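Local atomic coordinates of clan CA, family C40, NlpC/P60 superfamily cysteine peptidase (Trichomonas vaginalis, PDB entry 6BIO), a protein that probably acts as a cysteine peptidase of the NlpC/P60 class that hydrolyses bacterial peptidoglycan. Residues F50-H55 / L185-Y190; F63-I68 / D72-K77; D119-G124 / R192-M197. All coordinates share one frame; numbering follows the deposited sequence.

How the contacts relate
Contacts 1 and 3 lie close to the centre of the chain, about 11 Å apart between centres, whereas contact 2 lies farther out, about 14 and 15 Å from them. Contact 2 is a hairpin nested inside the loop that contact 1 closes, and contact 3 opens only after it; the segments of contacts 1 and 3 alternate along the chain. Strands 53-60, 63-68, 71-76 and 114-122 belong to one antiparallel sheet, and helix 182-191 with the loop after it belongs to the NlpC/P60 part. His55 knits them together, its NE2 lying 2.7 Å from Asp194 OD2, while its backbone O pairs with Arg67 N. The two long-range contacts thus join the beta-rich N-terminal half to the peptidase part.

Contact 1. Residues F50-H55 / L185-Y190; sequences FDYYVH and LMQWAY
Tyr52 reaches across to helix 182-191 and donates its hydroxyl hydrogen to the side-chain amide of Gln187, with OH 2.6 Å from OE1. The angle of 116° at OE1 is close to that expected for an sp2 lone pair, although the hydroxyl is tilted 24° from the carbonyl plane. OE1 in turn lies at the edge of the tyrosine ring, 3.3 Å from CE2, and the ring and the amide stand almost perpendicular. Gln187 reaches this position with an extended chain, CG anti to the backbone N (chi1 -174°), which also draws its CG alongside the phenol oxygen at 3.5 Å. The other side of the tyrosine rests on the next residue of the helix, where CE1 meets CB of Trp188 at 4.2 Å and is near the plane of the indole, at its edge. A tyrosine suits this place because its ring packs, buried, beside CA and CB of Trp188 while its hydroxyl satisfies the buried amide oxygen; a glutamine suits the helix because its amide offers a donor as well as an acceptor. The donor, NE2, is hydrogen-bonded to the carbonyl oxygen of Met197, so both ends of the amide are engaged and its rotation is fixed. Behind Trp188, the ring of Tyr180 meets the indole edge-to-face and Leu161 of helix 154-163 packs against it. On the strand side, backbone hydrogen bonding to Leu23 holds Tyr52 in place, and Asp51 beside it forms salt bridges with Arg22 and Arg192. The arrangement is an interdomain interface: the loop leading into strand 53-60 is set against helix 182-191 of the NlpC/P60 fold, the helix that in relatives carries the nucleophilic cysteine at its N-terminal end.

Contact 2. Residues F63-I68 / D72-K77; sequences FAHVRI and DCWISK
His65 and Trp74 lie flat on one another across the hairpin, an offset stack with planes only 7° apart and ring centroids 4.1 Å apart. The imidazole covers the indole's six-membered ring from one side, and CB of His65 adds a CH-pi contact 3.5 Å above its centroid. Phe63 meets the same indole at its edge, CB against CE3 at 3.6 Å. Asp72 comes to the imidazole edge instead: NE2 of His65 donates to OD2 at 2.7 Å, almost straight and in the ring plane, meeting the carboxylate on its anti side. With chi1 72°, Asp72 holds CG between its backbone N and carbonyl carbon, which turns the carboxylate toward the histidine. The opposite face is apolar: Ala64, Val66, Cys73 and Ile75 point there, with CG2 of Val66 3.8 Å from SG of Cys73, and Leu48 of strand 46-49 and Val31 and Ala33 of strand 30-34 pack against it. Two hydrogen-bonded pairs, Ala64 with Ile75 and Val66 with Cys73, hold the antiparallel register. Histidine suits its place by offering a flat face to tryptophan and an N-H to aspartate; the carboxylate fixes the ring's rotation and would probably raise its affinity for a second proton.

Contact 3. Residues D119-G124 / R192-M197; sequences DFNCDG and RLDIFM
One hydrogen bond joins the two segments: ND2 of Asn121 gives a hydrogen to OD2 of Asp194 over 2.9 Å, nearly straight at 169°. The acceptor uses its anti lone pair, directed away from OD1, and sits close to the plane of the asparagine amide, while amide and carboxylate planes are turned steeply against each other. Further polar bonds come from outside the two segments. OD2 of Asp194 also hydrogen-bonds NE2 of His55, and OD1 hydrogen-bonds the backbone N of Gly69, so a buried carboxylate is gripped at both oxygens. His55 is held at its other nitrogen, ND1, by OD1 of Asp119; two carboxylates on one imidazole would probably stabilise its protonated form. Van der Waals contact is slighter. Phe120 has CG between its backbone N and carbonyl carbon (chi1 68°), a rotation that brings the ring near Asp194, CE2 4.0 Å from OD2, with the oxygen oblique to the ring. The same ring stacks on His55, helping to cover the polar cluster. Asn121 and Asp194 both adopt positive phi. That conformation suits asparagine, whereas Asp194 is accounted for by the bonds its carboxylate makes with Asn121, His55 and Gly69. Its backbone makes it the C-prime residue of a Schellman motif, with Ile195 N bonded to Tyr190 O and Asp194 N to Asn191 O. Helix 182-191 is thereby closed and the chain turned so that the aspartate points at the sheet. Phe120 and Asn121, from the bacterial SH3 region, face this turn; just before the aspartate, Leu193 packs on helix 154-163, and farther along Met197 returns to helix 182-191. The contact therefore sits where an SH3 strand, the hairpin loop at Gly69 and these two peptidase helices converge.

Contact 1. Residues F50-H55 / L185-Y190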
loop_
_atom_site.group_PDB
_atom_site.type_symbol
_atom_site.label_atom_id
_atom_site.label_comp_id
_atom_site.label_asym_id
_atom_site.label_seq_id
_atom_site.Cartn_x
_atom_site.Cartn_y
_atom_site.Cartn_z
ATOM N N PHE A 50 -9.163 -9.085 2.734
ATOM C CA PHE A 50 -8.733 -9.387 4.086
ATOM C C PHE A 50 -7.276 -9.019 4.309
ATOM O O PHE A 50 -6.406 -9.318 3.484
ATOM C CB PHE A 50 -8.926 -10.890 4.301
ATOM C CG PHE A 50 -8.460 -11.368 5.637
ATOM C CD1 PHE A 50 -9.127 -11.022 6.800
ATOM C CD2 PHE A 50 -7.307 -12.109 5.712
ATOM C CE1 PHE A 50 -8.622 -11.449 8.006
ATOM C CE2 PHE A 50 -6.827 -12.579 6.947
ATOM C CZ PHE A 50 -7.466 -12.229 8.078
ATOM N N ASP A 51 -7.001 -8.362 5.440
ATOM C CA ASP A 51 -5.665 -8.026 5.912
ATOM C C ASP A 51 -4.993 -6.916 5.122
ATOM O O ASP A 51 -3.827 -6.649 5.360
ATOM C CB ASP A 51 -4.781 -9.261 6.055
ATOM C CG ASP A 51 -3.641 -9.079 7.035
ATOM O OD1 ASP A 51 -3.887 -8.592 8.153
ATOM O OD2 ASP A 51 -2.510 -9.478 6.719
ATOM N N TYR A 52 -5.721 -6.244 4.227
ATOM C CA TYR A 52 -5.231 -5.000 3.663
ATOM C C TYR A 52 -5.280 -3.903 4.719
ATOM O O TYR A 52 -6.147 -3.885 5.593
ATOM C CB TYR A 52 -6.086 -4.588 2.451
ATOM C CG TYR A 52 -5.765 -5.284 1.124
ATOM C CD1 TYR A 52 -4.991 -6.444 1.071
ATOM C CD2 TYR A 52 -6.238 -4.763 -0.083
ATOM C CE1 TYR A 52 -4.718 -7.057 -0.129
ATOM C CE2 TYR A 52 -5.955 -5.381 -1.275
ATOM C CZ TYR A 52 -5.196 -6.520 -1.304
ATOM O OH TYR A 52 -4.919 -7.132 -2.497
ATOM N N TYR A 53 -4.347 -2.962 4.594
ATOM C CA TYR A 53 -4.291 -1.779 5.443
ATOM C C TYR A 53 -4.811 -0.561 4.675
ATOM O O TYR A 53 -4.532 -0.388 3.482
ATOM C CB TYR A 53 -2.851 -1.544 5.921
ATOM C CG TYR A 53 -2.194 -2.688 6.663
ATOM C CD1 TYR A 53 -2.912 -3.675 7.273
ATOM C CD2 TYR A 53 -0.824 -2.744 6.721
ATOM C CE1 TYR A 53 -2.267 -4.711 7.947
ATOM C CE2 TYR A 53 -0.164 -3.745 7.419
ATOM C CZ TYR A 53 -0.898 -4.722 8.015
ATOM O OH TYR A 53 -0.236 -5.736 8.697
ATOM N N VAL A 54 -5.537 0.297 5.391
ATOM C CA VAL A 54 -6.106 1.508 4.816
ATOM C C VAL A 54 -5.952 2.645 5.815
ATOM O O VAL A 54 -5.759 2.428 7.012
ATOM C CB VAL A 54 -7.595 1.343 4.429
ATOM C CG1 VAL A 54 -7.749 0.217 3.455
ATOM C CG2 VAL A 54 -8.455 1.148 5.659
ATOM N N HIS A 55 -6.158 3.870 5.310
ATOM C CA HIS A 55 -6.518 4.976 6.150
ATOM C C HIS A 55 -8.036 5.114 6.143
ATOM O O HIS A 55 -8.697 4.850 5.134
ATOM C CB HIS A 55 -5.966 6.309 5.639
ATOM C CG HIS A 55 -4.499 6.300 5.323
ATOM N ND1 HIS A 55 -3.515 6.777 6.169
ATOM C CD2 HIS A 55 -3.864 5.889 4.209
ATOM C CE1 HIS A 55 -2.337 6.622 5.592
ATOM N NE2 HIS A 55 -2.524 6.115 4.389
ATOM N N LEU A 185 -0.974 -10.910 -5.501
ATOM C CA LEU A 185 0.342 -10.676 -4.944
ATOM C C LEU A 185 0.805 -9.256 -5.222
ATOM O O LEU A 185 1.393 -8.605 -4.347
ATOM C CB LEU A 185 1.328 -11.724 -5.511
ATOM C CG LEU A 185 2.762 -11.635 -5.004
ATOM C CD1 LEU A 185 2.858 -11.908 -3.486
ATOM C CD2 LEU A 185 3.648 -12.600 -5.744
ATOM N N MET A 186 0.571 -8.743 -6.446
ATOM C CA MET A 186 1.009 -7.391 -6.789
ATOM C C MET A 186 0.248 -6.373 -5.974
ATOM O O MET A 186 0.850 -5.451 -5.420
ATOM C CB MET A 186 0.783 -7.129 -8.272
ATOM C CG MET A 186 1.389 -8.115 -9.278
ATOM S SD MET A 186 3.207 -8.278 -9.284
ATOM C CE MET A 186 3.421 -9.572 -8.044
ATOM N N GLN A 187 -1.075 -6.524 -5.893
ATOM C CA GLN A 187 -1.878 -5.531 -5.190
ATOM C C GLN A 187 -1.545 -5.534 -3.705
ATOM O O GLN A 187 -1.420 -4.470 -3.089
ATOM C CB GLN A 187 -3.358 -5.769 -5.431
ATOM C CG GLN A 187 -4.237 -4.670 -4.827
ATOM C CD GLN A 187 -5.711 -4.953 -4.935
ATOM O OE1 GLN A 187 -6.204 -5.996 -4.491
ATOM N NE2 GLN A 187 -6.444 -4.015 -5.494
ATOM N N TRP A 188 -1.367 -6.725 -3.125
ATOM C CA TRP A 188 -0.995 -6.835 -1.723
ATOM C C TRP A 188 0.322 -6.106 -1.454
ATOM O O TRP A 188 0.471 -5.376 -0.461
ATOM C CB TRP A 188 -0.903 -8.326 -1.336
ATOM C CG TRP A 188 -0.235 -8.478 0.010
ATOM C CD1 TRP A 188 -0.795 -8.333 1.222
ATOM C CD2 TRP A 188 1.168 -8.667 0.235
ATOM N NE1 TRP A 188 0.175 -8.419 2.202
ATOM C CE2 TRP A 188 1.385 -8.614 1.620
ATOM C CE3 TRP A 188 2.260 -8.887 -0.605
ATOM C CZ2 TRP A 188 2.653 -8.774 2.177
ATOM C CZ3 TRP A 188 3.499 -9.034 -0.038
ATOM C CH2 TRP A 188 3.685 -8.947 1.337
ATOM N N ALA A 189 1.340 -6.371 -2.272
ATOM C CA ALA A 189 2.657 -5.806 -1.994
ATOM C C ALA A 189 2.572 -4.285 -1.966
ATOM O O ALA A 189 3.140 -3.620 -1.093
ATOM C CB ALA A 189 3.676 -6.277 -3.030
ATOM N N TYR A 190 1.882 -3.700 -2.954
ATOM C CA TYR A 190 1.757 -2.247 -2.968
ATOM C C TYR A 190 0.838 -1.723 -1.866
ATOM O O TYR A 190 1.068 -0.620 -1.341
ATOM C CB TYR A 190 1.414 -1.741 -4.391
ATOM C CG TYR A 190 2.698 -1.610 -5.197
ATOM C CD1 TYR A 190 3.481 -0.496 -5.020
ATOM C CD2 TYR A 190 3.136 -2.593 -6.064
ATOM C CE1 TYR A 190 4.672 -0.364 -5.659
ATOM C CE2 TYR A 190 4.349 -2.471 -6.714
ATOM C CZ TYR A 190 5.096 -1.327 -6.539
ATOM O OH TYR A 190 6.313 -1.158 -7.161
#

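Contact 2. Residues F63-I68 / D72-K77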
loop_
_atom_site.group_PDB
_atom_site.type_symbol
_atom_site.label_atom_id
_atom_site.label_comp_id
_atom_site.label_asym_id
_atom_site.label_seq_id
_atom_site.Cartn_x
_atom_site.Cartn_y
_atom_site.Cartn_z
ATOM N N PHE A 63 -21.137 2.975 5.973
ATOM C CA PHE A 63 -19.887 2.716 5.280
ATOM C C PHE A 63 -18.727 3.435 5.947
ATOM O O PHE A 63 -18.883 4.513 6.522
ATOM C CB PHE A 63 -19.982 3.229 3.836
ATOM C CG PHE A 63 -20.925 2.448 2.954
ATOM C CD1 PHE A 63 -20.500 1.309 2.279
ATOM C CD2 PHE A 63 -22.221 2.879 2.752
ATOM C CE1 PHE A 63 -21.341 0.620 1.466
ATOM C CE2 PHE A 63 -23.088 2.171 1.953
ATOM C CZ PHE A 63 -22.650 1.036 1.312
ATOM N N ALA A 64 -17.554 2.855 5.797
ATOM C CA ALA A 64 -16.293 3.517 6.073
ATOM C C ALA A 64 -15.729 4.058 4.762
ATOM O O ALA A 64 -15.710 3.344 3.749
ATOM C CB ALA A 64 -15.278 2.539 6.666
ATOM N N HIS A 65 -15.288 5.315 4.785
ATOM C CA HIS A 65 -14.584 5.936 3.685
ATOM C C HIS A 65 -13.107 5.659 3.911
ATOM O O HIS A 65 -12.542 6.115 4.913
ATOM C CB HIS A 65 -14.847 7.428 3.698
ATOM C CG HIS A 65 -14.419 8.117 2.455
ATOM N ND1 HIS A 65 -14.462 9.492 2.329
ATOM C CD2 HIS A 65 -13.968 7.638 1.267
ATOM C CE1 HIS A 65 -14.048 9.821 1.115
ATOM N NE2 HIS A 65 -13.751 8.722 0.451
ATOM N N VAL A 66 -12.488 4.882 3.020
ATOM C CA VAL A 66 -11.121 4.411 3.209
ATOM C C VAL A 66 -10.246 4.894 2.063
ATOM O O VAL A 66 -10.716 5.200 0.970
ATOM C CB VAL A 66 -11.037 2.868 3.412
ATOM C CG1 VAL A 66 -11.931 2.441 4.591
ATOM C CG2 VAL A 66 -11.457 2.120 2.144
ATOM N N ARG A 67 -8.945 4.884 2.326
ATOM C CA ARG A 67 -7.982 5.409 1.384
ATOM C C ARG A 67 -6.738 4.550 1.387
ATOM O O ARG A 67 -6.232 4.171 2.459
ATOM C CB ARG A 67 -7.609 6.836 1.745
ATOM C CG ARG A 67 -6.568 7.494 0.812
ATOM C CD ARG A 67 -6.279 8.902 1.280
ATOM N NE ARG A 67 -5.515 8.983 2.501
ATOM C CZ ARG A 67 -4.179 8.916 2.548
ATOM N NH1 ARG A 67 -3.470 8.606 1.479
ATOM N NH2 ARG A 67 -3.553 9.168 3.686
ATOM N N ILE A 68 -6.258 4.250 0.180
ATOM C CA ILE A 68 -4.960 3.596 -0.026
ATOM C C ILE A 68 -4.208 4.485 -1.013
ATOM O O ILE A 68 -4.610 4.601 -2.165
ATOM C CB ILE A 68 -5.119 2.175 -0.560
ATOM C CG1 ILE A 68 -5.909 1.312 0.421
ATOM C CG2 ILE A 68 -3.745 1.528 -0.872
ATOM C CD1 ILE A 68 -6.571 0.132 -0.296
ATOM N N ASP A 72 -9.454 6.335 -3.049
ATOM C CA ASP A 72 -10.435 6.264 -1.971
ATOM C C ASP A 72 -11.708 5.570 -2.441
ATOM O O ASP A 72 -12.080 5.611 -3.623
ATOM C CB ASP A 72 -10.734 7.651 -1.346
ATOM C CG ASP A 72 -11.532 8.524 -2.267
ATOM O OD1 ASP A 72 -10.967 8.995 -3.283
ATOM O OD2 ASP A 72 -12.728 8.718 -2.014
ATOM N N CYS A 73 -12.396 4.954 -1.487
ATOM C CA CYS A 73 -13.628 4.239 -1.768
ATOM C C CYS A 73 -14.364 4.033 -0.450
ATOM O O CYS A 73 -13.894 4.418 0.630
ATOM C CB CYS A 73 -13.344 2.906 -2.472
ATOM S SG CYS A 73 -12.422 1.736 -1.508
ATOM N N TRP A 74 -15.526 3.408 -0.543
ATOM C CA TRP A 74 -16.403 3.195 0.597
ATOM C C TRP A 74 -16.698 1.709 0.705
ATOM O O TRP A 74 -17.057 1.072 -0.293
ATOM C CB TRP A 74 -17.707 3.946 0.397
ATOM C CG TRP A 74 -17.580 5.427 0.351
ATOM C CD1 TRP A 74 -17.215 6.197 -0.722
ATOM C CD2 TRP A 74 -17.816 6.347 1.432
ATOM N NE1 TRP A 74 -17.213 7.528 -0.378
ATOM C CE2 TRP A 74 -17.618 7.644 0.927
ATOM C CE3 TRP A 74 -18.206 6.195 2.763
ATOM C CZ2 TRP A 74 -17.792 8.778 1.704
ATOM C CZ3 TRP A 74 -18.376 7.332 3.555
ATOM C CH2 TRP A 74 -18.158 8.605 3.030
ATOM N N ILE A 75 -16.554 1.163 1.909
ATOM C CA ILE A 75 -16.791 -0.239 2.214
ATOM C C ILE A 75 -17.636 -0.357 3.476
ATOM O O ILE A 75 -17.597 0.500 4.353
ATOM C CB ILE A 75 -15.466 -1.062 2.406
ATOM C CG1 ILE A 75 -14.589 -0.486 3.531
ATOM C CG2 ILE A 75 -14.741 -1.137 1.077
ATOM C CD1 ILE A 75 -13.356 -1.313 3.771
ATOM N N SER A 76 -18.380 -1.445 3.607
ATOM C CA SER A 76 -19.226 -1.597 4.790
ATOM C C SER A 76 -18.395 -1.449 6.052
ATOM O O SER A 76 -17.328 -2.049 6.159
ATOM C CB SER A 76 -19.845 -2.980 4.766
ATOM O OG SER A 76 -20.560 -3.199 5.965
ATOM N N LYS A 77 -18.918 -0.691 7.032
ATOM C CA LYS A 77 -18.156 -0.438 8.247
ATOM C C LYS A 77 -17.848 -1.705 9.021
ATOM O O LYS A 77 -16.887 -1.714 9.800
ATOM C CB LYS A 77 -18.827 0.615 9.122
ATOM C CG LYS A 77 -20.081 0.221 9.779
ATOM C CD LYS A 77 -20.500 1.358 10.745
ATOM C CE LYS A 77 -21.953 1.223 11.154
ATOM N NZ LYS A 77 -22.448 -0.177 11.227
#

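Contact 3. Residues D119-G124 / R192-M197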
loop_
_atom_site.group_PDB
_atom_site.type_symbol
_atom_site.label_atom_id
_atom_site.label_comp_id
_atom_site.label_asym_id
_atom_site.label_seq_id
_atom_site.Cartn_x
_atom_site.Cartn_y
_atom_site.Cartn_z
ATOM N N ASP A 119 -2.248 7.511 12.877
ATOM C CA ASP A 119 -2.235 7.555 11.413
ATOM C C ASP A 119 -0.777 7.583 11.001
ATOM O O ASP A 119 0.103 7.954 11.791
ATOM C CB ASP A 119 -3.008 8.776 10.867
ATOM C CG ASP A 119 -3.245 8.707 9.396
ATOM O OD1 ASP A 119 -3.181 7.611 8.769
ATOM O OD2 ASP A 119 -3.572 9.765 8.806
ATOM N N PHE A 120 -0.529 7.147 9.770
ATOM C CA PHE A 120 0.819 6.978 9.262
ATOM C C PHE A 120 0.943 7.579 7.875
ATOM O O PHE A 120 -0.034 7.789 7.179
ATOM C CB PHE A 120 1.230 5.499 9.228
ATOM C CG PHE A 120 0.451 4.716 8.200
ATOM C CD1 PHE A 120 -0.863 4.341 8.435
ATOM C CD2 PHE A 120 0.997 4.385 6.972
ATOM C CE1 PHE A 120 -1.607 3.699 7.504
ATOM C CE2 PHE A 120 0.235 3.721 6.000
ATOM C CZ PHE A 120 -1.053 3.377 6.274
ATOM N N ASN A 121 2.179 7.811 7.440
ATOM C CA ASN A 121 2.471 8.299 6.097
ATOM C C ASN A 121 1.793 9.626 5.843
ATOM O O ASN A 121 1.362 9.921 4.734
ATOM C CB ASN A 121 2.127 7.273 5.015
ATOM C CG ASN A 121 2.728 7.588 3.667
ATOM O OD1 ASN A 121 3.767 8.222 3.562
ATOM N ND2 ASN A 121 2.111 7.066 2.617
ATOM N N CYS A 122 1.770 10.467 6.889
ATOM C CA CYS A 122 1.115 11.778 6.800
ATOM C C CYS A 122 2.114 12.832 6.319
ATOM O O CYS A 122 2.539 13.704 7.065
ATOM C CB CYS A 122 0.526 12.183 8.145
ATOM S SG CYS A 122 -0.282 10.869 9.078
ATOM N N ASP A 123 2.516 12.707 5.059
ATOM C CA ASP A 123 3.398 13.680 4.425
ATOM C C ASP A 123 4.654 13.946 5.247
ATOM O O ASP A 123 5.064 15.105 5.441
ATOM C CB ASP A 123 2.651 14.972 4.137
ATOM C CG ASP A 123 1.465 14.760 3.220
ATOM O OD1 ASP A 123 1.436 13.790 2.455
ATOM O OD2 ASP A 123 0.524 15.535 3.292
ATOM N N GLY A 124 5.274 12.872 5.741
ATOM C CA GLY A 124 6.511 12.967 6.504
ATOM C C GLY A 124 6.319 12.930 8.002
ATOM O O GLY A 124 7.316 13.027 8.732
ATOM N N ARG A 192 0.999 -2.694 1.120
ATOM C CA ARG A 192 1.917 -2.525 2.240
ATOM C C ARG A 192 2.818 -1.307 2.120
ATOM O O ARG A 192 3.473 -0.927 3.107
ATOM C CB ARG A 192 2.727 -3.794 2.370
ATOM C CG ARG A 192 1.938 -5.009 2.890
ATOM C CD ARG A 192 1.351 -4.772 4.240
ATOM N NE ARG A 192 0.769 -5.946 4.865
ATOM C CZ ARG A 192 -0.520 -6.217 4.940
ATOM N NH1 ARG A 192 -1.409 -5.475 4.339
ATOM N NH2 ARG A 192 -0.923 -7.262 5.638
ATOM N N LEU A 193 2.833 -0.648 0.965
ATOM C CA LEU A 193 3.510 0.626 0.737
ATOM C C LEU A 193 2.521 1.771 0.594
ATOM O O LEU A 193 2.901 2.888 0.206
ATOM C CB LEU A 193 4.373 0.515 -0.527
ATOM C CG LEU A 193 5.459 -0.571 -0.412
ATOM C CD1 LEU A 193 6.161 -0.774 -1.737
ATOM C CD2 LEU A 193 6.507 -0.257 0.677
ATOM N N ASP A 194 1.253 1.529 0.918
ATOM C CA ASP A 194 0.226 2.565 0.849
ATOM C C ASP A 194 0.108 3.126 -0.562
ATOM O O ASP A 194 -0.119 4.321 -0.747
ATOM C CB ASP A 194 0.456 3.663 1.889
ATOM C CG ASP A 194 -0.759 4.563 2.138
ATOM O OD1 ASP A 194 -1.908 4.150 1.897
ATOM O OD2 ASP A 194 -0.479 5.686 2.630
ATOM N N ILE A 195 0.182 2.226 -1.549
ATOM C CA ILE A 195 0.062 2.594 -2.953
ATOM C C ILE A 195 -1.032 1.696 -3.525
ATOM O O ILE A 195 -0.970 0.472 -3.382
ATOM C CB ILE A 195 1.397 2.388 -3.699
ATOM C CG1 ILE A 195 2.407 3.392 -3.182
ATOM C CG2 ILE A 195 1.172 2.492 -5.213
ATOM C CD1 ILE A 195 3.834 3.021 -3.619
ATOM N N PHE A 196 -2.022 2.290 -4.189
ATOM C CA PHE A 196 -3.097 1.502 -4.779
ATOM C C PHE A 196 -2.779 1.061 -6.187
ATOM O O PHE A 196 -2.396 1.866 -7.042
ATOM C CB PHE A 196 -4.369 2.331 -4.842
ATOM C CG PHE A 196 -5.550 1.544 -5.325
ATOM C CD1 PHE A 196 -6.226 0.686 -4.482
ATOM C CD2 PHE A 196 -5.989 1.651 -6.642
ATOM C CE1 PHE A 196 -7.304 -0.050 -4.920
ATOM C CE2 PHE A 196 -7.066 0.890 -7.082
ATOM C CZ PHE A 196 -7.725 0.040 -6.209
ATOM N N MET A 197 -3.025 -0.198 -6.454
ATOM C CA MET A 197 -3.242 -0.639 -7.823
ATOM C C MET A 197 -4.498 -1.475 -7.812
ATOM O O MET A 197 -4.896 -1.990 -6.767
ATOM C CB MET A 197 -2.109 -1.397 -8.459
ATOM C CG MET A 197 -1.774 -2.673 -7.787
ATOM S SD MET A 197 -0.530 -3.736 -8.663
ATOM C CE MET A 197 0.869 -2.689 -8.617
#